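Putative ATP binding component of ABC-transporter (PDB 2R5O) probably powers export of O-antigen polysaccharide by ATP hydrolysis and is represented here by its C-terminal, carbohydrate-binding domain of immunoglobulin fold. Local coordinates at residues I91-K94 and F100-G103; I51-Q56 and L141-S146; T67-T72 and V177-S182; D28-R33 and D162-H167. All coordinates share one frame; numbering follows the deposited sequence. Where two conformers were deposited one is given.

How the contacts relate
Contacts 1, 2 and 4 run together through the body of this immunoglobulin-like domain. Contact 1 lies beside contact 2, centres about 13 Å apart, and strands 84-95 and 137-147 join through L92 O and S142 N at 2.9 Å. Contact 4 is nearer still to contact 2, about 8 Å between centres, with L141 N and I164 O 2.8 Å apart. Contact 3 lies farther out, about 17 Å from the centre of the chain, and like contact 1 it touches the second subunit. It meets contact 1 where I178 packs on L101, and the two share a chemistry: each brings one ligand of a sodium ion, Y102 or D179, whose counterpart comes from the second subunit.

Contact 1: residues I91-K94 and F100-G103; sequences ILIK and FLYG. With NA (sodium ion), chain G.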
loop_
_atom_site.group_PDB
_atom_site.type_symbol
_atom_site.label_atom_id
_atom_site.label_comp_id
_atom_site.label_asym_id
_atom_site.label_seq_id
_atom_site.Cartn_x
_atom_site.Cartn_y
_atom_site.Cartn_z
ATOM N N ILE A 91 9.238 2.079 13.294
ATOM C CA ILE A 91 9.763 2.226 11.948
ATOM C C ILE A 91 8.934 3.249 11.158
ATOM O O ILE A 91 7.723 3.423 11.408
ATOM C CB ILE A 91 9.736 0.891 11.188
ATOM C CG1 ILE A 91 8.346 0.236 11.187
ATOM C CG2 ILE A 91 10.811 -0.036 11.712
ATOM C CD1 ILE A 91 8.296 -0.911 10.179
ATOM N N LEU A 92 9.584 3.872 10.171
ATOM C CA LEU A 92 8.961 4.752 9.184
ATOM C C LEU A 92 9.520 4.360 7.815
ATOM O O LEU A 92 10.688 4.075 7.693
ATOM C CB LEU A 92 9.275 6.228 9.432
ATOM C CG LEU A 92 9.047 6.787 10.835
ATOM C CD1 LEU A 92 9.675 8.203 10.913
ATOM C CD2 LEU A 92 7.581 6.851 11.178
ATOM N N ILE A 93 8.659 4.393 6.792
ATOM C CA ILE A 93 9.042 4.158 5.410
ATOM C C ILE A 93 8.474 5.308 4.588
ATOM O O ILE A 93 7.279 5.604 4.666
ATOM C CB ILE A 93 8.540 2.799 4.896
ATOM C CG1 ILE A 93 9.070 1.644 5.769
ATOM C CG2 ILE A 93 8.938 2.611 3.434
ATOM C CD1 ILE A 93 8.505 0.279 5.405
ATOM N N LYS A 94 9.340 5.907 3.777
ATOM C CA LYS A 94 8.996 7.085 2.990
ATOM C C LYS A 94 9.559 6.936 1.583
ATOM O O LYS A 94 10.504 6.181 1.347
ATOM C CB LYS A 94 9.552 8.357 3.646
ATOM C CG LYS A 94 9.099 8.530 5.097
ATOM C CD LYS A 94 9.602 9.806 5.811
ATOM C CE LYS A 94 8.877 11.033 5.348
ATOM N NZ LYS A 94 9.251 12.180 6.231
ATOM N N PHE A 100 5.047 9.973 3.028
ATOM C CA PHE A 100 5.078 9.076 4.171
ATOM C C PHE A 100 4.202 7.911 3.826
ATOM O O PHE A 100 2.982 8.017 3.740
ATOM C CB PHE A 100 4.563 9.860 5.391
ATOM C CG PHE A 100 4.601 9.152 6.710
ATOM C CD1 PHE A 100 3.812 9.656 7.717
ATOM C CD2 PHE A 100 5.401 8.054 6.979
ATOM C CE1 PHE A 100 3.796 9.065 8.948
ATOM C CE2 PHE A 100 5.388 7.469 8.212
ATOM C CZ PHE A 100 4.603 7.974 9.195
ATOM N N LEU A 101 4.835 6.758 3.603
ATOM C CA LEU A 101 4.129 5.553 3.142
ATOM C C LEU A 101 3.560 4.729 4.280
ATOM O O LEU A 101 2.406 4.293 4.207
ATOM C CB LEU A 101 5.025 4.685 2.275
ATOM C CG LEU A 101 5.454 5.329 0.961
ATOM C CD1 LEU A 101 6.582 4.504 0.327
ATOM C CD2 LEU A 101 4.276 5.430 0.042
ATOM N N TYR A 102 4.357 4.493 5.318
ATOM C CA TYR A 102 3.910 3.641 6.431
ATOM C C TYR A 102 4.752 3.913 7.642
ATOM O O TYR A 102 5.951 4.076 7.522
ATOM C CB TYR A 102 4.051 2.171 6.067
ATOM C CG TYR A 102 3.699 1.193 7.171
ATOM C CD1 TYR A 102 2.412 1.110 7.642
ATOM C CD2 TYR A 102 4.661 0.336 7.727
ATOM C CE1 TYR A 102 2.052 0.204 8.601
ATOM C CE2 TYR A 102 4.311 -0.593 8.700
ATOM C CZ TYR A 102 2.994 -0.679 9.132
ATOM O OH TYR A 102 2.650 -1.633 10.054
ATOM N N GLY A 103 4.124 3.973 8.799
ATOM C CA GLY A 103 4.825 4.006 10.061
ATOM C C GLY A 103 4.060 3.249 11.099
ATOM O O GLY A 103 2.830 3.188 11.066
HETATM NA NA NA G . 0.112 -1.808 10.835
HETATM O O HOH W 1 0.139 -4.232 12.025
HETATM O O HOH W 2 0.338 -0.107 12.973
#
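I93 and Y102 form the hydrogen-bonded pair of this antiparallel contact. I93 N donates to Y102 O at 2.8 Å, almost straight down the C=O axis (171° at the oxygen). The return bonds both converge on I93 O, which accepts from L101 N at 2.9 Å and, more loosely, from Y102 N at 3.2 Å, both donors lying in its carbonyl plane. The bulge's extra residue shifts the register by one, pairing K94 with F100 and giving I93 O its two donors.

On one side of the sheet L92 presses its CD2 methyl to the CE2-CZ corner of the F100 ring, 3.7 Å from CE2, the two side chains crossing obliquely. With F100 CG anti to the backbone N (chi1 -176°), the ring lies forward along its own strand, alongside L92. K94 runs past the same ring and ends on Y161. The other side carries I93 and Y102: I93 CD1 lies at the edge of the Y102 ring, while I91 CD1 comes to 4.3 Å from Y102 CE2. Behind them L141 and F143 back I93 and I91.

Y102 OH binds a sodium ion at 2.7 Å, the metal lying in the plane of the ring at its edge, with two waters and D179 OD1 of the second subunit as further ligands. The same hydroxyl is hydrogen-bonded to S182 N of that subunit. The arrangement is a beta hairpin, strands 84-95 and 100-105, with a classic bulge at L101 and Y102 opposite I93; its second strand forms backbone bonds with the other subunit.

Contact 2: residues I51-Q56 and L141-S146; sequences IDYHIQ and LSFGIS
The F143 ring points its CE2 corner at Y53, meeting CB at 3.6 Å, and the two side chains cross at about a right angle. The contact belongs to the core of the beta-sandwich of the immunoglobulin fold. Y53 contributes chiefly CB rather than its ring, and F143 CE2 meets it obliquely, so no stack is formed: F143 packs against the root of Y53 and the tyrosine ring continues past it. That course follows from chi1 of 71°, which sets Y53 CG between its backbone N and carbonyl carbon. The Y53 ring then meets the ring of Y30 at about 60° between planes, and its hydroxyl ends on P34 O.

Strand 48-57 lies in one sheet and strand 137-147 in the other, and the nearest CA atoms, of Y53 and F143, are 8.7 Å apart. Only side chains bridge that gap. A second bridge lies further along, where I55 and L141 reach for each other tip to tip, CD1 of the isoleucine 4.1 Å from CD2 of the leucine. I164 packs on both Y53 and F143, and L166 on I55, while F74 and M76 of strand 71-80 meet L141 and F143.

Next to Y53, D52 belongs to a classic bulge in which it and I51 both face K77. Its OD1 forms a salt bridge with R33 NE and also accepts from Y53 N at 2.9 Å, a donor lying 40° out of the carboxylate plane.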
loop_
_atom_site.group_PDB
_atom_site.type_symbol
_atom_site.label_atom_id
_atom_site.label_comp_id
_atom_site.label_asym_id
_atom_site.label_seq_id
_atom_site.Cartn_x
_atom_site.Cartn_y
_atom_site.Cartn_z
ATOM N N ILE A 51 22.145 0.470 17.976
ATOM C CA ILE A 51 23.557 0.233 17.648
ATOM C C ILE A 51 23.779 -0.684 16.436
ATOM O O ILE A 51 24.898 -0.801 15.967
ATOM C CB ILE A 51 24.319 -0.306 18.882
ATOM C CG1 ILE A 51 23.590 -1.483 19.539
ATOM C CG2 ILE A 51 24.527 0.826 19.884
ATOM C CD1 ILE A 51 24.460 -2.192 20.574
ATOM N N ASP A 52 22.720 -1.321 15.947
ATOM C CA ASP A 52 22.865 -2.192 14.780
ATOM C C ASP A 52 21.491 -2.442 14.187
ATOM O O ASP A 52 20.465 -2.195 14.837
ATOM C CB ASP A 52 23.549 -3.520 15.167
ATOM C CG ASP A 52 24.275 -4.196 14.012
ATOM O OD1 ASP A 52 24.280 -3.691 12.885
ATOM O OD2 ASP A 52 24.878 -5.261 14.281
ATOM N N TYR A 53 21.472 -2.910 12.944
ATOM C CA TYR A 53 20.245 -3.398 12.319
ATOM C C TYR A 53 20.560 -4.555 11.402
ATOM O O TYR A 53 21.727 -4.789 11.038
ATOM C CB TYR A 53 19.522 -2.288 11.550
ATOM C CG TYR A 53 20.190 -1.810 10.274
ATOM C CD1 TYR A 53 19.859 -2.329 9.016
ATOM C CD2 TYR A 53 21.139 -0.814 10.312
ATOM C CE1 TYR A 53 20.459 -1.872 7.869
ATOM C CE2 TYR A 53 21.737 -0.328 9.148
ATOM C CZ TYR A 53 21.381 -0.867 7.937
ATOM O OH TYR A 53 22.004 -0.371 6.799
ATOM N N HIS A 54 19.503 -5.251 11.023
ATOM C CA HIS A 54 19.614 -6.354 10.085
ATOM C C HIS A 54 18.353 -6.397 9.246
ATOM O O HIS A 54 17.268 -6.126 9.744
ATOM C CB HIS A 54 19.786 -7.689 10.834
ATOM C CG HIS A 54 20.252 -8.809 9.967
ATOM N ND1 HIS A 54 21.581 -8.990 9.656
ATOM C CD2 HIS A 54 19.571 -9.804 9.353
ATOM C CE1 HIS A 54 21.699 -10.064 8.884
ATOM N NE2 HIS A 54 20.493 -10.561 8.667
ATOM N N ILE A 55 18.483 -6.711 7.969
ATOM C CA ILE A 55 17.358 -6.904 7.079
ATOM C C ILE A 55 17.499 -8.249 6.418
ATOM O O ILE A 55 18.600 -8.626 5.993
ATOM C CB ILE A 55 17.258 -5.766 6.038
ATOM C CG1 ILE A 55 17.057 -4.434 6.793
ATOM C CG2 ILE A 55 16.108 -6.013 5.051
ATOM C CD1 ILE A 55 17.063 -3.161 5.931
ATOM N N GLN A 56 16.420 -9.001 6.365
ATOM C CA GLN A 56 16.429 -10.333 5.758
ATOM C C GLN A 56 15.111 -10.582 5.071
ATOM O O GLN A 56 14.071 -10.152 5.569
ATOM C CB GLN A 56 16.757 -11.394 6.790
ATOM C CG GLN A 56 15.802 -11.416 7.906
ATOM C CD GLN A 56 16.284 -12.218 9.103
ATOM O OE1 GLN A 56 17.492 -12.439 9.279
ATOM N NE2 GLN A 56 15.345 -12.634 9.960
ATOM N N LEU A 141 14.051 4.186 4.962
ATOM C CA LEU A 141 13.640 3.535 6.206
ATOM C C LEU A 141 14.257 4.255 7.391
ATOM O O LEU A 141 15.425 4.647 7.367
ATOM C CB LEU A 141 14.101 2.068 6.194
ATOM C CG LEU A 141 13.898 1.234 7.459
ATOM C CD1 LEU A 141 12.443 1.025 7.780
ATOM C CD2 LEU A 141 14.629 -0.103 7.303
ATOM N N SER A 142 13.457 4.387 8.445
ATOM C CA SER A 142 13.883 4.877 9.765
ATOM C C SER A 142 13.623 3.821 10.832
ATOM O O SER A 142 12.596 3.157 10.795
ATOM C CB SER A 142 13.032 6.101 10.162
ATOM O OG SER A 142 13.081 7.123 9.183
ATOM N N PHE A 143 14.551 3.708 11.790
ATOM C CA PHE A 143 14.350 2.938 12.997
ATOM C C PHE A 143 14.423 3.909 14.171
ATOM O O PHE A 143 15.332 4.760 14.196
ATOM C CB PHE A 143 15.433 1.893 13.207
ATOM C CG PHE A 143 15.320 0.633 12.381
ATOM C CD1 PHE A 143 14.285 -0.234 12.558
ATOM C CD2 PHE A 143 16.318 0.287 11.493
ATOM C CE1 PHE A 143 14.251 -1.433 11.911
ATOM C CE2 PHE A 143 16.274 -0.904 10.795
ATOM C CZ PHE A 143 15.229 -1.770 11.012
ATOM N N GLY A 144 13.537 3.780 15.149
ATOM C CA GLY A 144 13.555 4.612 16.336
ATOM C C GLY A 144 13.268 3.822 17.587
ATOM O O GLY A 144 12.636 2.767 17.531
ATOM N N ILE A 145 13.729 4.338 18.731
ATOM C CA ILE A 145 13.393 3.789 20.058
ATOM C C ILE A 145 12.981 4.963 20.954
ATOM O O ILE A 145 13.681 5.976 21.023
ATOM C CB ILE A 145 14.562 2.919 20.655
ATOM C CG1 ILE A 145 14.171 2.252 21.972
ATOM C CG2 ILE A 145 15.814 3.692 20.807
ATOM C CD1 ILE A 145 13.198 1.106 21.810
ATOM N N SER A 146 11.842 4.801 21.623
ATOM C CA SER A 146 11.271 5.775 22.533
ATOM C C SER A 146 10.822 5.075 23.783
ATOM O O SER A 146 10.836 3.853 23.848
ATOM C CB SER A 146 10.102 6.490 21.848
ATOM O OG SER A 146 10.495 7.032 20.585
#

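Contact 3: residues T67-T72 and V177-S182; sequences TGNQQT and VIDLKS. With NA (sodium ion), chain K.
A sodium site between the two subunits is built on D179, and N69 reaches it from the turn at residues 67-70. The two oxygens of the carboxylate divide the work. D179 OD1 binds the metal at 2.7 Å, and Y102 OH of the second subunit is a further ligand alongside three waters. D179 OD2 accepts from N69 ND2 at 2.9 Å, with 150° at the hydrogen. The bond lies close to the amide plane of N69 but arrives 42° out of the plane of the carboxylate, and the two flat groups are turned 54° from each other. One of the coordinating waters also donates to OD2, so both oxygens are tied to the metal, directly or through water.

D179 is itself held by an Asx turn: its OD1 accepts from K181 N at 2.9 Å, so one oxygen serves both metal and backbone. On the other side a type II beta turn, closed by Q70 N to T67 O, presents N69 at its third position; the positive phi is usual there. The amide also donates to D133 OD1, which leaves ND2 bound to two carboxylates. Where N69 O faces K181, a water links them, donating to N69 O at 2.9 Å and accepting from K181 NZ at 2.6 Å.

Segment 177-182 leads into the C-terminal strand 183-186. It bonds to the second subunit through the backbones of V177 and I178, an exchange consistent with the domain swapping described for this protein.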
loop_
_atom_site.group_PDB
_atom_site.type_symbol
_atom_site.label_atom_id
_atom_site.label_comp_id
_atom_site.label_asym_id
_atom_site.label_seq_id
_atom_site.Cartn_x
_atom_site.Cartn_y
_atom_site.Cartn_z
ATOM N N THR A 67 11.865 -7.893 -3.013
ATOM C CA THR A 67 10.868 -8.233 -4.031
ATOM C C THR A 67 9.523 -7.663 -3.604
ATOM O O THR A 67 9.066 -7.880 -2.466
ATOM C CB THR A 67 10.795 -9.763 -4.232
ATOM O OG1 THR A 67 12.057 -10.219 -4.735
ATOM C CG2 THR A 67 9.718 -10.145 -5.228
ATOM N N GLY A 68 8.857 -6.984 -4.529
ATOM C CA GLY A 68 7.521 -6.466 -4.262
ATOM C C GLY A 68 6.605 -7.559 -3.738
ATOM O O GLY A 68 6.559 -8.662 -4.306
ATOM N N ASN A 69 5.911 -7.258 -2.640
ATOM C CA ASN A 69 4.920 -8.142 -1.975
ATOM C C ASN A 69 5.504 -9.197 -1.075
ATOM O O ASN A 69 4.773 -9.898 -0.369
ATOM C CB ASN A 69 3.934 -8.777 -2.955
ATOM C CG ASN A 69 3.301 -7.766 -3.877
ATOM O OD1 ASN A 69 3.188 -8.005 -5.089
ATOM N ND2 ASN A 69 2.932 -6.608 -3.332
ATOM N N GLN A 70 6.827 -9.304 -1.032
ATOM C CA GLN A 70 7.460 -10.339 -0.216
ATOM C C GLN A 70 7.615 -9.914 1.253
ATOM O O GLN A 70 8.037 -8.782 1.539
ATOM C CB GLN A 70 8.808 -10.714 -0.826
ATOM C CG GLN A 70 9.426 -11.940 -0.259
ATOM C CD GLN A 70 10.516 -12.468 -1.144
ATOM O OE1 GLN A 70 10.251 -12.971 -2.226
ATOM N NE2 GLN A 70 11.753 -12.330 -0.705
ATOM N N GLN A 71 7.350 -10.838 2.155
ATOM C CA GLN A 71 7.611 -10.631 3.607
ATOM C C GLN A 71 9.103 -10.371 3.861
ATOM O O GLN A 71 9.956 -11.130 3.397
ATOM C CB GLN A 71 7.196 -11.882 4.362
ATOM C CG GLN A 71 6.938 -11.715 5.866
ATOM C CD GLN A 71 5.653 -10.937 6.210
ATOM O OE1 GLN A 71 4.868 -10.587 5.348
ATOM N NE2 GLN A 71 5.455 -10.671 7.483
ATOM N N THR A 72 9.389 -9.273 4.556
ATOM C CA THR A 72 10.758 -8.854 4.901
ATOM C C THR A 72 10.825 -8.577 6.394
ATOM O O THR A 72 9.880 -8.013 6.958
ATOM C CB THR A 72 11.173 -7.615 4.086
ATOM O OG1 THR A 72 11.157 -7.986 2.709
ATOM C CG2 THR A 72 12.514 -7.098 4.472
ATOM N N VAL A 177 2.483 3.807 -6.488
ATOM C CA VAL A 177 3.534 3.541 -5.519
ATOM C C VAL A 177 3.220 2.427 -4.556
ATOM O O VAL A 177 4.134 1.723 -4.114
ATOM C CB VAL A 177 3.934 4.852 -4.797
ATOM C CG1 VAL A 177 2.753 5.600 -4.222
ATOM C CG2 VAL A 177 5.007 4.618 -3.772
ATOM N N ILE A 178 1.943 2.263 -4.214
ATOM C CA ILE A 178 1.544 1.265 -3.213
ATOM C C ILE A 178 0.713 0.171 -3.862
ATOM O O ILE A 178 -0.151 0.430 -4.701
ATOM C CB ILE A 178 0.788 1.936 -2.056
ATOM C CG1 ILE A 178 -0.431 2.745 -2.518
ATOM C CG2 ILE A 178 1.748 2.840 -1.292
ATOM C CD1 ILE A 178 -1.448 2.999 -1.447
ATOM N N ASP A 179 0.958 -1.062 -3.443
ATOM C CA ASP A 179 0.280 -2.206 -4.020
ATOM C C ASP A 179 -0.890 -2.626 -3.136
ATOM O O ASP A 179 -0.681 -3.228 -2.076
ATOM C CB ASP A 179 1.232 -3.369 -4.217
ATOM C CG ASP A 179 0.669 -4.442 -5.094
ATOM O OD1 ASP A 179 -0.512 -4.400 -5.482
ATOM O OD2 ASP A 179 1.454 -5.352 -5.426
ATOM N N LEU A 180 -2.113 -2.339 -3.576
ATOM C CA LEU A 180 -3.309 -2.753 -2.857
ATOM C C LEU A 180 -3.747 -4.187 -3.204
ATOM O O LEU A 180 -4.713 -4.687 -2.662
ATOM C CB LEU A 180 -4.451 -1.767 -3.118
ATOM C CG LEU A 180 -4.209 -0.391 -2.490
ATOM C CD1 LEU A 180 -5.274 0.588 -2.937
ATOM C CD2 LEU A 180 -4.133 -0.459 -0.937
ATOM N N LYS A 181 -3.048 -4.855 -4.122
ATOM C CA LYS A 181 -3.202 -6.301 -4.334
ATOM C C LYS A 181 -4.615 -6.704 -4.738
ATOM O O LYS A 181 -5.169 -7.685 -4.257
ATOM C CB LYS A 181 -2.721 -7.079 -3.100
ATOM C CG LYS A 181 -1.250 -6.845 -2.810
ATOM C CD LYS A 181 -0.645 -7.748 -1.734
ATOM C CE LYS A 181 -0.588 -9.214 -2.163
ATOM N NZ LYS A 181 -0.328 -10.118 -1.016
ATOM N N SER A 182 -5.181 -5.998 -5.691
ATOM C CA SER A 182 -6.531 -6.307 -6.114
ATOM C C SER A 182 -6.609 -7.671 -6.771
ATOM O O SER A 182 -5.706 -8.074 -7.525
ATOM C CB SER A 182 -6.989 -5.274 -7.128
ATOM O OG SER A 182 -8.370 -5.430 -7.473
HETATM NA NA NA K . -1.767 -5.369 -7.661
HETATM O O HOH W 3 1.956 -9.305 0.041
HETATM O O HOH W 4 0.661 -7.064 -7.579
HETATM O O HOH W 5 -2.989 -7.947 -7.630
HETATM O O HOH W 6 -1.005 -5.006 -10.272
#

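Contact 4: residues D28-R33 and D162-H167; sequences DVYHTR and DSIILH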
loop_
_atom_site.group_PDB
_atom_site.type_symbol
_atom_site.label_atom_id
_atom_site.label_comp_id
_atom_site.label_asym_id
_atom_site.label_seq_id
_atom_site.Cartn_x
_atom_site.Cartn_y
_atom_site.Cartn_z
ATOM N N ASP A 28 28.439 0.712 18.375
ATOM C CA ASP A 28 27.483 1.276 17.412
ATOM C C ASP A 28 28.027 1.028 16.002
ATOM O O ASP A 28 28.826 1.822 15.482
ATOM C CB ASP A 28 27.253 2.765 17.732
ATOM C CG ASP A 28 26.161 3.385 16.911
ATOM O OD1 ASP A 28 25.727 2.796 15.902
ATOM O OD2 ASP A 28 25.724 4.492 17.272
ATOM N N VAL A 29 27.643 -0.112 15.419
ATOM C CA VAL A 29 28.101 -0.526 14.096
ATOM C C VAL A 29 27.045 -0.332 12.995
ATOM O O VAL A 29 27.228 -0.749 11.859
ATOM C CB VAL A 29 28.584 -1.994 14.118
ATOM C CG1 VAL A 29 29.735 -2.148 15.103
ATOM C CG2 VAL A 29 27.483 -2.948 14.457
ATOM N N TYR A 30 25.952 0.338 13.340
ATOM C CA TYR A 30 24.845 0.603 12.422
ATOM C C TYR A 30 25.327 1.154 11.084
ATOM O O TYR A 30 24.883 0.726 10.012
ATOM C CB TYR A 30 23.912 1.571 13.132
ATOM C CG TYR A 30 22.527 1.816 12.587
ATOM C CD1 TYR A 30 21.396 1.303 13.239
ATOM C CD2 TYR A 30 22.321 2.629 11.478
ATOM C CE1 TYR A 30 20.130 1.588 12.810
ATOM C CE2 TYR A 30 21.035 2.914 11.032
ATOM C CZ TYR A 30 19.937 2.398 11.717
ATOM O OH TYR A 30 18.657 2.714 11.320
ATOM N N HIS A 31 26.257 2.106 11.160
ATOM C CA HIS A 31 26.744 2.822 9.993
ATOM C C HIS A 31 27.543 1.926 9.041
ATOM O O HIS A 31 27.815 2.337 7.907
ATOM C CB HIS A 31 27.595 4.013 10.424
ATOM C CG HIS A 31 28.927 3.642 10.975
ATOM N ND1 HIS A 31 29.157 3.317 12.296
ATOM C CD2 HIS A 31 30.112 3.515 10.344
ATOM C CE1 HIS A 31 30.440 3.018 12.449
ATOM N NE2 HIS A 31 31.038 3.133 11.284
ATOM N N THR A 32 27.912 0.714 9.479
ATOM C CA THR A 32 28.711 -0.189 8.637
ATOM C C THR A 32 27.886 -1.133 7.768
ATOM O O THR A 32 28.464 -1.885 6.989
ATOM C CB THR A 32 29.643 -1.084 9.479
ATOM O OG1 THR A 32 28.878 -2.080 10.179
ATOM C CG2 THR A 32 30.486 -0.255 10.466
ATOM N N ARG A 33 26.570 -1.137 7.928
ATOM C CA ARG A 33 25.732 -2.164 7.310
ATOM C C ARG A 33 25.269 -1.804 5.894
ATOM O O ARG A 33 25.216 -0.639 5.528
ATOM C CB ARG A 33 24.497 -2.441 8.178
ATOM C CG ARG A 33 24.813 -2.941 9.576
ATOM C CD ARG A 33 25.751 -4.146 9.553
ATOM N NE ARG A 33 25.919 -4.669 10.888
ATOM C CZ ARG A 33 26.807 -5.598 11.219
ATOM N NH1 ARG A 33 27.624 -6.108 10.303
ATOM N NH2 ARG A 33 26.885 -6.020 12.466
ATOM N N ASP A 162 15.475 8.371 8.294
ATOM C CA ASP A 162 15.887 8.250 6.901
ATOM C C ASP A 162 17.317 7.736 6.824
ATOM O O ASP A 162 18.167 8.252 6.092
ATOM C CB ASP A 162 15.758 9.575 6.150
ATOM C CG ASP A 162 14.319 9.974 5.844
ATOM O OD1 ASP A 162 13.414 9.161 5.942
ATOM O OD2 ASP A 162 14.150 11.170 5.467
ATOM N N SER A 163 17.575 6.677 7.589
ATOM C CA SER A 163 18.928 6.177 7.773
ATOM C C SER A 163 19.307 4.985 6.922
ATOM O O SER A 163 20.496 4.634 6.908
ATOM C CB SER A 163 19.150 5.852 9.240
ATOM O OG SER A 163 18.216 4.865 9.694
ATOM N N ILE A 164 18.349 4.390 6.222
ATOM C CA ILE A 164 18.614 3.215 5.407
ATOM C C ILE A 164 17.885 3.375 4.073
ATOM O O ILE A 164 16.717 3.809 4.054
ATOM C CB ILE A 164 18.156 1.922 6.141
ATOM C CG1 ILE A 164 18.937 1.714 7.458
ATOM C CG2 ILE A 164 18.269 0.696 5.224
ATOM C CD1 ILE A 164 18.230 0.800 8.445
ATOM N N ILE A 165 18.563 3.067 2.968
ATOM C CA ILE A 165 17.917 3.054 1.651
ATOM C C ILE A 165 17.498 1.623 1.339
ATOM O O ILE A 165 18.265 0.666 1.530
ATOM C CB ILE A 165 18.770 3.716 0.538
ATOM C CG1 ILE A 165 17.974 3.779 -0.765
ATOM C CG2 ILE A 165 20.108 3.021 0.363
ATOM C CD1 ILE A 165 18.510 4.786 -1.756
ATOM N N LEU A 166 16.259 1.472 0.877
ATOM C CA LEU A 166 15.699 0.209 0.415
ATOM C C LEU A 166 15.446 0.288 -1.087
ATOM O O LEU A 166 14.914 1.264 -1.580
ATOM C CB LEU A 166 14.348 -0.061 1.087
ATOM C CG LEU A 166 14.314 -0.055 2.621
ATOM C CD1 LEU A 166 12.913 -0.340 3.135
ATOM C CD2 LEU A 166 15.292 -1.050 3.219
ATOM N N HIS A 167 15.797 -0.779 -1.785
ATOM C CA HIS A 167 15.531 -0.928 -3.214
ATOM C C HIS A 167 14.493 -1.998 -3.371
ATOM O O HIS A 167 14.663 -3.073 -2.789
ATOM C CB HIS A 167 16.804 -1.330 -3.980
ATOM C CG HIS A 167 17.989 -0.482 -3.667
ATOM N ND1 HIS A 167 18.056 0.852 -4.011
ATOM C CD2 HIS A 167 19.153 -0.767 -3.040
ATOM C CE1 HIS A 167 19.214 1.350 -3.610
ATOM N NE2 HIS A 167 19.897 0.390 -3.016
#
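Y30, S163 and I164 make the whole of this contact. The tyrosine contributes the largest share, extending from the N-terminal segment; its chi1 of -167° swings the ring out opposite the backbone nitrogen, which carries the phenol away from its 3-10 turn to strand 153-169 at S163 and I164. There its OH donates to S163 OG at 2.7 Å, and the serine oxygen lies at the edge of the ring, near its plane. I164 comes in crosswise, at about a right angle to the tyrosine, and sets its CD1 methyl 3.5 Å from Y30 OH and 4.0 Å from Y30 CZ.

The classic beta bulge of S163 and I164 opposite L141 is consistent with two successive residues facing Y30. The backbone of Y30 lies in a 3-10 turn at 30-32, in which V29 O accepts from both the backbone N of T32 and its OG1, the latter at 2.7 Å. Round the ring, R160 makes a cation-pi contact and F143 adds an apolar neighbour. The contact thus ties the segment ahead of the first strand to strand 153-169 of the immunoglobulin-like sandwich.

S163 OG has a second bond, to R160 O, in which it must be the donor. The hydroxyls therefore form a directed relay, phenol to serine to carbonyl, that satisfies two buried polar groups and probably fixes the rotation of the serine hydroxyl.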